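N-alpha-acetyltransferase 35, NatC auxiliary subunit (Saccharomyces cerevisiae, PDB 6YGA) serves as the auxiliary subunit of the heterotrimeric NatC complex, which acetylates the N-terminal methionine of the L-A virus Gag protein. Local coordinates at residues B[65-70]-B[276-281]; B[71-76]-B[272-277]; B[109-114]-B[180-185]. All coordinates share one frame; numbering follows the deposited sequence.

Contact 1: residues B[65-70]-B[276-281]; sequences SLIELT and YIQKHR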
loop_
_atom_site.group_PDB
_atom_site.type_symbol
_atom_site.label_atom_id
_atom_site.label_comp_id
_atom_site.label_asym_id
_atom_site.label_seq_id
_atom_site.Cartn_x
_atom_site.Cartn_y
_atom_site.Cartn_z
ATOM N N SER B 65 -2.477 10.045 27.762
ATOM C CA SER B 65 -2.303 10.222 29.198
ATOM C C SER B 65 -3.339 9.449 29.998
ATOM O O SER B 65 -3.148 9.241 31.200
ATOM C CB SER B 65 -2.369 11.705 29.565
ATOM O OG SER B 65 -1.396 12.452 28.857
ATOM N N LEU B 66 -4.425 9.015 29.364
ATOM C CA LEU B 66 -5.494 8.312 30.057
ATOM C C LEU B 66 -5.422 6.802 29.871
ATOM O O LEU B 66 -6.381 6.103 30.213
ATOM C CB LEU B 66 -6.853 8.834 29.590
ATOM C CG LEU B 66 -7.060 10.347 29.673
ATOM C CD1 LEU B 66 -8.507 10.688 29.371
ATOM C CD2 LEU B 66 -6.645 10.905 31.031
ATOM N N ILE B 67 -4.313 6.286 29.334
ATOM C CA ILE B 67 -4.156 4.844 29.185
ATOM C C ILE B 67 -4.220 4.184 30.553
ATOM O O ILE B 67 -3.528 4.591 31.495
ATOM C CB ILE B 67 -2.835 4.518 28.471
ATOM C CG1 ILE B 67 -2.857 5.045 27.032
ATOM C CG2 ILE B 67 -2.578 3.015 28.492
ATOM C CD1 ILE B 67 -1.526 4.924 26.302
ATOM N N GLU B 68 -5.061 3.161 30.671
ATOM C CA GLU B 68 -5.211 2.421 31.916
ATOM C C GLU B 68 -4.134 1.346 32.001
ATOM O O GLU B 68 -4.001 0.521 31.092
ATOM C CB GLU B 68 -6.603 1.792 32.003
ATOM C CG GLU B 68 -7.755 2.751 31.700
ATOM C CD GLU B 68 -7.877 3.881 32.712
ATOM O OE1 GLU B 68 -7.514 3.679 33.889
ATOM O OE2 GLU B 68 -8.346 4.974 32.329
ATOM N N LEU B 69 -3.360 1.365 33.085
ATOM C CA LEU B 69 -2.301 0.391 33.311
ATOM C C LEU B 69 -2.548 -0.357 34.611
ATOM O O LEU B 69 -3.082 0.202 35.573
ATOM C CB LEU B 69 -0.922 1.061 33.370
ATOM C CG LEU B 69 -0.427 1.802 32.129
ATOM C CD1 LEU B 69 0.906 2.484 32.404
ATOM C CD2 LEU B 69 -0.314 0.856 30.942
ATOM N N THR B 70 -2.154 -1.630 34.630
ATOM C CA THR B 70 -2.219 -2.427 35.842
ATOM C C THR B 70 -1.062 -2.066 36.768
ATOM O O THR B 70 -0.115 -1.373 36.386
ATOM C CB THR B 70 -2.186 -3.920 35.514
ATOM O OG1 THR B 70 -0.861 -4.294 35.112
ATOM C CG2 THR B 70 -3.159 -4.240 34.385
ATOM N N TYR B 276 2.983 1.315 28.445
ATOM C CA TYR B 276 3.526 2.327 29.346
ATOM C C TYR B 276 4.283 3.408 28.585
ATOM O O TYR B 276 4.189 4.595 28.916
ATOM C CB TYR B 276 4.437 1.654 30.378
ATOM C CG TYR B 276 5.153 2.590 31.333
ATOM C CD1 TYR B 276 6.395 3.125 31.015
ATOM C CD2 TYR B 276 4.598 2.916 32.565
ATOM C CE1 TYR B 276 7.057 3.973 31.887
ATOM C CE2 TYR B 276 5.255 3.762 33.445
ATOM C CZ TYR B 276 6.483 4.287 33.099
ATOM O OH TYR B 276 7.138 5.129 33.969
ATOM N N ILE B 277 5.039 3.015 27.557
ATOM C CA ILE B 277 5.868 3.978 26.843
ATOM C C ILE B 277 5.012 4.979 26.078
ATOM O O ILE B 277 5.416 6.132 25.885
ATOM C CB ILE B 277 6.852 3.246 25.912
ATOM C CG1 ILE B 277 7.887 4.227 25.361
ATOM C CG2 ILE B 277 6.108 2.553 24.776
ATOM C CD1 ILE B 277 8.825 3.606 24.359
ATOM N N GLN B 278 3.822 4.570 25.632
ATOM C CA GLN B 278 2.935 5.516 24.966
ATOM C C GLN B 278 2.434 6.580 25.929
ATOM O O GLN B 278 2.109 7.694 25.508
ATOM C CB GLN B 278 1.746 4.786 24.340
ATOM C CG GLN B 278 2.122 3.673 23.377
ATOM C CD GLN B 278 0.907 3.024 22.728
ATOM O OE1 GLN B 278 -0.007 3.709 22.266
ATOM N NE2 GLN B 278 0.893 1.697 22.694
ATOM N N LYS B 279 2.364 6.265 27.219
ATOM C CA LYS B 279 1.739 7.185 28.160
ATOM C C LYS B 279 2.730 8.192 28.728
ATOM O O LYS B 279 2.349 9.337 29.000
ATOM C CB LYS B 279 1.066 6.391 29.286
ATOM C CG LYS B 279 0.481 7.232 30.407
ATOM C CD LYS B 279 -0.352 6.373 31.349
ATOM C CE LYS B 279 -1.008 7.215 32.432
ATOM N NZ LYS B 279 -2.120 6.496 33.117
ATOM N N HIS B 280 3.992 7.805 28.893
ATOM C CA HIS B 280 4.968 8.642 29.578
ATOM C C HIS B 280 6.038 9.221 28.664
ATOM O O HIS B 280 6.474 10.356 28.879
ATOM C CB HIS B 280 5.623 7.844 30.706
ATOM C CG HIS B 280 4.690 7.523 31.832
ATOM N ND1 HIS B 280 3.979 6.344 31.902
ATOM C CD2 HIS B 280 4.342 8.238 32.928
ATOM C CE1 HIS B 280 3.241 6.343 32.998
ATOM N NE2 HIS B 280 3.443 7.480 33.637
ATOM N N ARG B 281 6.479 8.483 27.648
ATOM C CA ARG B 281 7.380 9.057 26.659
ATOM C C ARG B 281 6.610 10.020 25.762
ATOM O O ARG B 281 5.394 9.896 25.583
ATOM C CB ARG B 281 8.047 7.946 25.840
ATOM C CG ARG B 281 8.834 8.415 24.620
ATOM C CD ARG B 281 9.880 7.397 24.199
ATOM N NE ARG B 281 11.161 7.642 24.855
ATOM C CZ ARG B 281 12.162 8.321 24.304
ATOM N NH1 ARG B 281 12.037 8.818 23.082
ATOM N NH2 ARG B 281 13.294 8.498 24.973
#
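The ammonium group of Lys279 donates to a backbone carbonyl, with NZ 2.9 Å from Ile67 O. It arrives in the carbonyl plane at a C=O...N angle of 157°. A lysine suits this place because its chain is long enough to span from helix to loop. With CG anti to the backbone N (chi1 175°) and every later torsion extended, it runs straight out of the helix. On the way CE passes Ser65 O at 3.2 Å, so two loop carbonyls lie along its end. The aliphatic part of Lys279 lies beside two branched side chains, its CB 4.2 Å from Ile67 CD1 and its CD 4.2 Å from Leu69 CD1. Ile67 also crosses Gln278 at about a right angle, its CD1 lying 3.8 Å from Gln278 CB, while the amide oxygen of Gln278 turns elsewhere, to the backbone N of Arg288. Leu69 sends CD1 to the edge of the Tyr276 ring, near its plane, 3.7 Å from CD2. His280 ND1 lies over one face of that ring and makes a weak bond of 3.5 Å to Tyr276 O. The short helix 276-280 thus has the 65-70 loop along one flank and helix 118-129 near Tyr276 and Ile277, where Arg118 makes a cation-pi contact with Tyr276; at Ser65 the loop meets Glu44 and Arg51 of the N-alpha-acetyltransferase 38 chain.

Contact 2: residues B[71-76]-B[272-277]; sequences AEEIEF and AFSTYI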
loop_
_atom_site.group_PDB
_atom_site.type_symbol
_atom_site.label_atom_id
_atom_site.label_comp_id
_atom_site.label_asym_id
_atom_site.label_seq_id
_atom_site.Cartn_x
_atom_site.Cartn_y
_atom_site.Cartn_z
ATOM N N ALA B 71 -1.155 -2.545 38.012
ATOM C CA ALA B 71 -0.097 -2.294 38.984
ATOM C C ALA B 71 1.232 -2.877 38.517
ATOM O O ALA B 71 2.283 -2.242 38.665
ATOM C CB ALA B 71 -0.493 -2.869 40.344
ATOM N N GLU B 72 1.207 -4.084 37.945
ATOM C CA GLU B 72 2.432 -4.677 37.417
ATOM C C GLU B 72 3.003 -3.840 36.279
ATOM O O GLU B 72 4.221 -3.643 36.194
ATOM C CB GLU B 72 2.169 -6.108 36.946
ATOM C CG GLU B 72 1.848 -7.100 38.055
ATOM C CD GLU B 72 0.394 -7.059 38.485
ATOM O OE1 GLU B 72 -0.169 -5.952 38.609
ATOM O OE2 GLU B 72 -0.192 -8.142 38.689
ATOM N N GLU B 73 2.140 -3.335 35.396
ATOM C CA GLU B 73 2.619 -2.503 34.297
ATOM C C GLU B 73 3.204 -1.193 34.811
ATOM O O GLU B 73 4.183 -0.684 34.254
ATOM C CB GLU B 73 1.484 -2.230 33.308
ATOM C CG GLU B 73 1.005 -3.462 32.551
ATOM C CD GLU B 73 -0.250 -3.201 31.732
ATOM O OE1 GLU B 73 -0.998 -2.264 32.073
ATOM O OE2 GLU B 73 -0.491 -3.936 30.748
ATOM N N ILE B 74 2.617 -0.628 35.868
ATOM C CA ILE B 74 3.096 0.650 36.383
ATOM C C ILE B 74 4.381 0.461 37.181
ATOM O O ILE B 74 5.312 1.270 37.084
ATOM C CB ILE B 74 2.001 1.328 37.230
ATOM C CG1 ILE B 74 0.800 1.700 36.358
ATOM C CG2 ILE B 74 2.547 2.564 37.928
ATOM C CD1 ILE B 74 -0.386 2.243 37.137
ATOM N N GLU B 75 4.462 -0.611 37.964
ATOM C CA GLU B 75 5.554 -0.813 38.907
ATOM C C GLU B 75 6.682 -1.677 38.356
ATOM O O GLU B 75 7.642 -1.944 39.088
ATOM C CB GLU B 75 5.023 -1.446 40.201
ATOM C CG GLU B 75 3.894 -0.671 40.875
ATOM C CD GLU B 75 4.325 0.694 41.384
ATOM O OE1 GLU B 75 5.542 0.919 41.550
ATOM O OE2 GLU B 75 3.441 1.545 41.620
ATOM N N PHE B 76 6.599 -2.120 37.103
ATOM C CA PHE B 76 7.622 -3.009 36.563
ATOM C C PHE B 76 8.996 -2.355 36.629
ATOM O O PHE B 76 9.174 -1.204 36.220
ATOM C CB PHE B 76 7.299 -3.402 35.120
ATOM C CG PHE B 76 8.234 -4.441 34.560
ATOM C CD1 PHE B 76 9.426 -4.070 33.958
ATOM C CD2 PHE B 76 7.930 -5.790 34.655
ATOM C CE1 PHE B 76 10.291 -5.022 33.457
ATOM C CE2 PHE B 76 8.792 -6.747 34.152
ATOM C CZ PHE B 76 9.973 -6.361 33.552
ATOM N N ALA B 272 6.217 -6.552 31.719
ATOM C CA ALA B 272 7.393 -6.486 30.858
ATOM C C ALA B 272 7.054 -5.857 29.513
ATOM O O ALA B 272 7.855 -5.100 28.951
ATOM C CB ALA B 272 7.982 -7.883 30.663
ATOM N N PHE B 273 5.874 -6.162 28.982
ATOM C CA PHE B 273 5.386 -5.581 27.738
ATOM C C PHE B 273 4.080 -4.862 28.037
ATOM O O PHE B 273 3.133 -5.475 28.542
ATOM C CB PHE B 273 5.181 -6.657 26.669
ATOM C CG PHE B 273 6.426 -7.432 26.341
ATOM C CD1 PHE B 273 6.817 -8.506 27.126
ATOM C CD2 PHE B 273 7.203 -7.090 25.247
ATOM C CE1 PHE B 273 7.962 -9.222 26.828
ATOM C CE2 PHE B 273 8.349 -7.803 24.942
ATOM C CZ PHE B 273 8.730 -8.870 25.735
ATOM N N SER B 274 4.030 -3.569 27.730
ATOM C CA SER B 274 2.862 -2.766 28.062
ATOM C C SER B 274 2.816 -1.548 27.152
ATOM O O SER B 274 3.733 -1.295 26.366
ATOM C CB SER B 274 2.879 -2.345 29.537
ATOM O OG SER B 274 3.979 -1.494 29.811
ATOM N N THR B 275 1.721 -0.798 27.267
ATOM C CA THR B 275 1.574 0.494 26.616
ATOM C C THR B 275 2.135 1.635 27.461
ATOM O O THR B 275 1.798 2.799 27.218
ATOM C CB THR B 275 0.102 0.756 26.285
ATOM O OG1 THR B 275 -0.692 0.584 27.465
ATOM C CG2 THR B 275 -0.385 -0.206 25.212
ATOM N N TYR B 276 2.983 1.315 28.445
ATOM C CA TYR B 276 3.526 2.327 29.346
ATOM C C TYR B 276 4.283 3.408 28.585
ATOM O O TYR B 276 4.189 4.595 28.916
ATOM C CB TYR B 276 4.437 1.654 30.378
ATOM C CG TYR B 276 5.153 2.590 31.333
ATOM C CD1 TYR B 276 6.395 3.125 31.015
ATOM C CD2 TYR B 276 4.598 2.916 32.565
ATOM C CE1 TYR B 276 7.057 3.973 31.887
ATOM C CE2 TYR B 276 5.255 3.762 33.445
ATOM C CZ TYR B 276 6.483 4.287 33.099
ATOM O OH TYR B 276 7.138 5.129 33.969
ATOM N N ILE B 277 5.039 3.015 27.557
ATOM C CA ILE B 277 5.868 3.978 26.843
ATOM C C ILE B 277 5.012 4.979 26.078
ATOM O O ILE B 277 5.416 6.132 25.885
ATOM C CB ILE B 277 6.852 3.246 25.912
ATOM C CG1 ILE B 277 7.887 4.227 25.361
ATOM C CG2 ILE B 277 6.108 2.553 24.776
ATOM C CD1 ILE B 277 8.825 3.606 24.359
HETATM O O HOH W 1 -0.718 -2.404 28.433
#
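Glu73 is the first residue of helix 71-75 to meet the other segment, and it does so with its aliphatic part: CG lies 3.7 Å from Ser274 CB, and CB and CD rest near the same carbon. The side chain is extended beyond CG (chi2 172°), which carries the carboxylate past Ser274 with both oxygens available for polar work. OE2 accepts from a water at 2.8 Å, and that water in turn accepts from Thr275 N at 3.1 Å, so the helix and the 272-277 segment are joined by a single bridging molecule. OE1 serves its own helix instead, accepting from the backbone N of Thr70. Since Thr70 is the N-cap and its side chain also caps a backbone N of the first turn, the pair forms a capping box; glutamate suits the third helical position because it can reach back to the cap. Across from it, Ser274 makes a local bond of its own, an ST turn: its OG accepts from Tyr276 N at 3.3 Å. A small serine lets Glu73 lie close while supplying that acceptor. Next after Glu73 in the helix, Ile74 adds its carbonyl rather than its side chain, and Glu73 O and Ile74 O both approach the Tyr276 ring obliquely. Phe76, leaving the helix, has CG anti to the backbone N (chi1 -173°), and this swings the ring over to Ala272. Ala272 CA makes a CH-pi contact over the face, 3.8 Å from the centroid of the Phe76 ring, and Ala272 N also lies over that face. The small methyl of Ala272 sits over the rim of the same face, CB 3.8 Å from Phe76 CE2. Tyr82 meets the same phenylalanine with the two ring planes about 15° apart.

Contact 3: residues B[109-114]-B[180-185]; sequences TLPTTV and NNMGFN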
loop_
_atom_site.group_PDB
_atom_site.type_symbol
_atom_site.label_atom_id
_atom_site.label_comp_id
_atom_site.label_asym_id
_atom_site.label_seq_id
_atom_site.Cartn_x
_atom_site.Cartn_y
_atom_site.Cartn_z
ATOM N N THR B 109 2.540 -1.440 14.373
ATOM C CA THR B 109 3.343 -0.262 14.662
ATOM C C THR B 109 4.528 -0.613 15.550
ATOM O O THR B 109 4.478 -1.537 16.367
ATOM C CB THR B 109 2.500 0.818 15.339
ATOM O OG1 THR B 109 1.879 0.275 16.512
ATOM C CG2 THR B 109 1.429 1.336 14.398
ATOM N N LEU B 110 5.608 0.143 15.372
ATOM C CA LEU B 110 6.784 -0.036 16.217
ATOM C C LEU B 110 6.518 0.271 17.687
ATOM O O LEU B 110 7.033 -0.472 18.542
ATOM C CB LEU B 110 7.934 0.816 15.662
ATOM C CG LEU B 110 9.319 0.674 16.291
ATOM C CD1 LEU B 110 9.807 -0.764 16.217
ATOM C CD2 LEU B 110 10.304 1.607 15.605
ATOM N N PRO B 111 5.752 1.307 18.062
ATOM C CA PRO B 111 5.492 1.514 19.497
ATOM C C PRO B 111 4.767 0.361 20.174
ATOM O O PRO B 111 4.935 0.172 21.385
ATOM C CB PRO B 111 4.648 2.796 19.516
ATOM C CG PRO B 111 5.037 3.519 18.290
ATOM C CD PRO B 111 5.262 2.448 17.263
ATOM N N THR B 112 3.968 -0.419 19.446
ATOM C CA THR B 112 3.214 -1.510 20.055
ATOM C C THR B 112 3.920 -2.855 19.962
ATOM O O THR B 112 3.388 -3.850 20.466
ATOM C CB THR B 112 1.824 -1.629 19.417
ATOM O OG1 THR B 112 1.956 -1.864 18.011
ATOM C CG2 THR B 112 1.012 -0.361 19.649
ATOM N N THR B 113 5.092 -2.915 19.328
ATOM C CA THR B 113 5.824 -4.171 19.195
ATOM C C THR B 113 7.178 -4.096 19.891
ATOM O O THR B 113 7.280 -4.398 21.085
ATOM C CB THR B 113 6.000 -4.544 17.717
ATOM O OG1 THR B 113 6.703 -3.503 17.027
ATOM C CG2 THR B 113 4.646 -4.756 17.054
ATOM N N VAL B 114 8.221 -3.687 19.165
ATOM C CA VAL B 114 9.570 -3.690 19.731
ATOM C C VAL B 114 9.680 -2.705 20.892
ATOM O O VAL B 114 10.327 -2.993 21.907
ATOM C CB VAL B 114 10.606 -3.392 18.632
ATOM C CG1 VAL B 114 12.011 -3.318 19.215
ATOM C CG2 VAL B 114 10.534 -4.451 17.541
ATOM N N ASN B 180 7.616 4.503 13.623
ATOM C CA ASN B 180 7.441 5.546 14.630
ATOM C C ASN B 180 8.273 5.134 15.835
ATOM O O ASN B 180 7.809 4.404 16.712
ATOM C CB ASN B 180 5.971 5.721 14.990
ATOM C CG ASN B 180 5.755 6.756 16.081
ATOM O OD1 ASN B 180 6.632 7.573 16.364
ATOM N ND2 ASN B 180 4.575 6.731 16.692
ATOM N N ASN B 181 9.527 5.590 15.868
ATOM C CA ASN B 181 10.439 5.286 16.964
ATOM C C ASN B 181 10.353 6.294 18.108
ATOM O O ASN B 181 11.216 6.282 18.990
ATOM C CB ASN B 181 11.883 5.197 16.448
ATOM C CG ASN B 181 12.398 6.516 15.905
ATOM O OD1 ASN B 181 11.621 7.387 15.514
ATOM N ND2 ASN B 181 13.719 6.666 15.867
HETATM N N MSE B 182 9.340 7.159 18.107
HETATM C CA MSE B 182 9.078 8.092 19.205
HETATM C C MSE B 182 10.269 8.973 19.575
HETATM O O MSE B 182 10.582 9.143 20.753
HETATM C CB MSE B 182 8.605 7.319 20.435
HETATM C CG MSE B 182 7.291 6.600 20.207
HETATM SE SE MSE B 182 6.806 5.412 21.664
HETATM C CE MSE B 182 5.199 6.336 22.262
ATOM N N GLY B 183 10.928 9.529 18.563
ATOM C CA GLY B 183 12.002 10.473 18.793
ATOM C C GLY B 183 13.320 9.886 19.239
ATOM O O GLY B 183 14.160 10.619 19.769
ATOM N N PHE B 184 13.538 8.590 19.036
ATOM C CA PHE B 184 14.798 7.963 19.422
ATOM C C PHE B 184 15.864 8.227 18.363
ATOM O O PHE B 184 15.675 7.906 17.185
ATOM C CB PHE B 184 14.612 6.461 19.627
ATOM C CG PHE B 184 14.242 6.084 21.034
ATOM C CD1 PHE B 184 15.114 6.328 22.080
ATOM C CD2 PHE B 184 13.029 5.477 21.307
ATOM C CE1 PHE B 184 14.777 5.984 23.375
ATOM C CE2 PHE B 184 12.687 5.129 22.598
ATOM C CZ PHE B 184 13.563 5.380 23.632
ATOM N N ASN B 185 16.985 8.808 18.787
ATOM C CA ASN B 185 18.149 9.023 17.934
ATOM C C ASN B 185 19.377 8.634 18.745
ATOM O O ASN B 185 19.704 9.299 19.735
ATOM C CB ASN B 185 18.234 10.480 17.463
ATOM C CG ASN B 185 19.252 10.684 16.350
ATOM O OD1 ASN B 185 20.107 9.833 16.104
ATOM N ND2 ASN B 185 19.163 11.825 15.672
#
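Two interhelical loops, each folded into a beta turn, pack against one another here in a buried contact in which apolar Leu110 and Pro111 rest on the backbone and amide of Asn180 and on Met182. Residues 109-114 lie between helices 85-104 and 118-129, and their turn from Leu110 to Thr113 is of type I; residues 180-185 lie between helices 142-167 and 193-209, and Asn181 to Phe184 form a type I' turn, with Met182 and Gly183 both at positive phi, a conformation glycine adopts easily. Pro111, rigid and without an N-H, fits the second position of the type I turn and turns its ring to the other loop. Its CD touches Asn180 O at 3.3 Å, while CG lies 3.6 Å from Asn180 ND2, the two side chains crossing at about a right angle. Leu110 flanks the same carbonyl with CB and reaches further with CD2, 3.9 Å from Asn181 CA; it also touches Trp103 of helix 85-104. Asn180 suits this place because its short amide side chain can fold back, OD1 accepting from Met182 N at 3.2 Å to make an Asx turn. The donor stands above the amide plane, 49° out of it. In the other loop Thr113 OG1 donates to Thr109 O at 3.0 Å, tying the end of the turn back to the residue before it. Met182, present as selenomethionine, has CG anti to the carbonyl carbon and an extended chi2 (172°), which together put SE 4.0 Å from Pro111 CB.

Contacts 1 and 2 are neighbours, their centres 8 Å apart; both use helix 276-280 and share Tyr276 and Ile277. Thr275 joins them: its OG1 lies 3.2 Å from Ile67 CG2, and Leu69 CB of contact 1 packs 3.5 Å from Ile74 CG1 of contact 2. Contact 3, nested in sequence inside the loop that both of these close, lies 14 Å from contact 1 and 16 Å from contact 2, centre to centre. Met182 and Phe184 reach the 276-281 segment: Met182 CE sits 3.6 Å from Gln278 CA, and Met182 O probably receives a hydrogen bond from Arg281 NH1 at 2.8 Å. Arg281 also makes a cation-pi contact with Phe184.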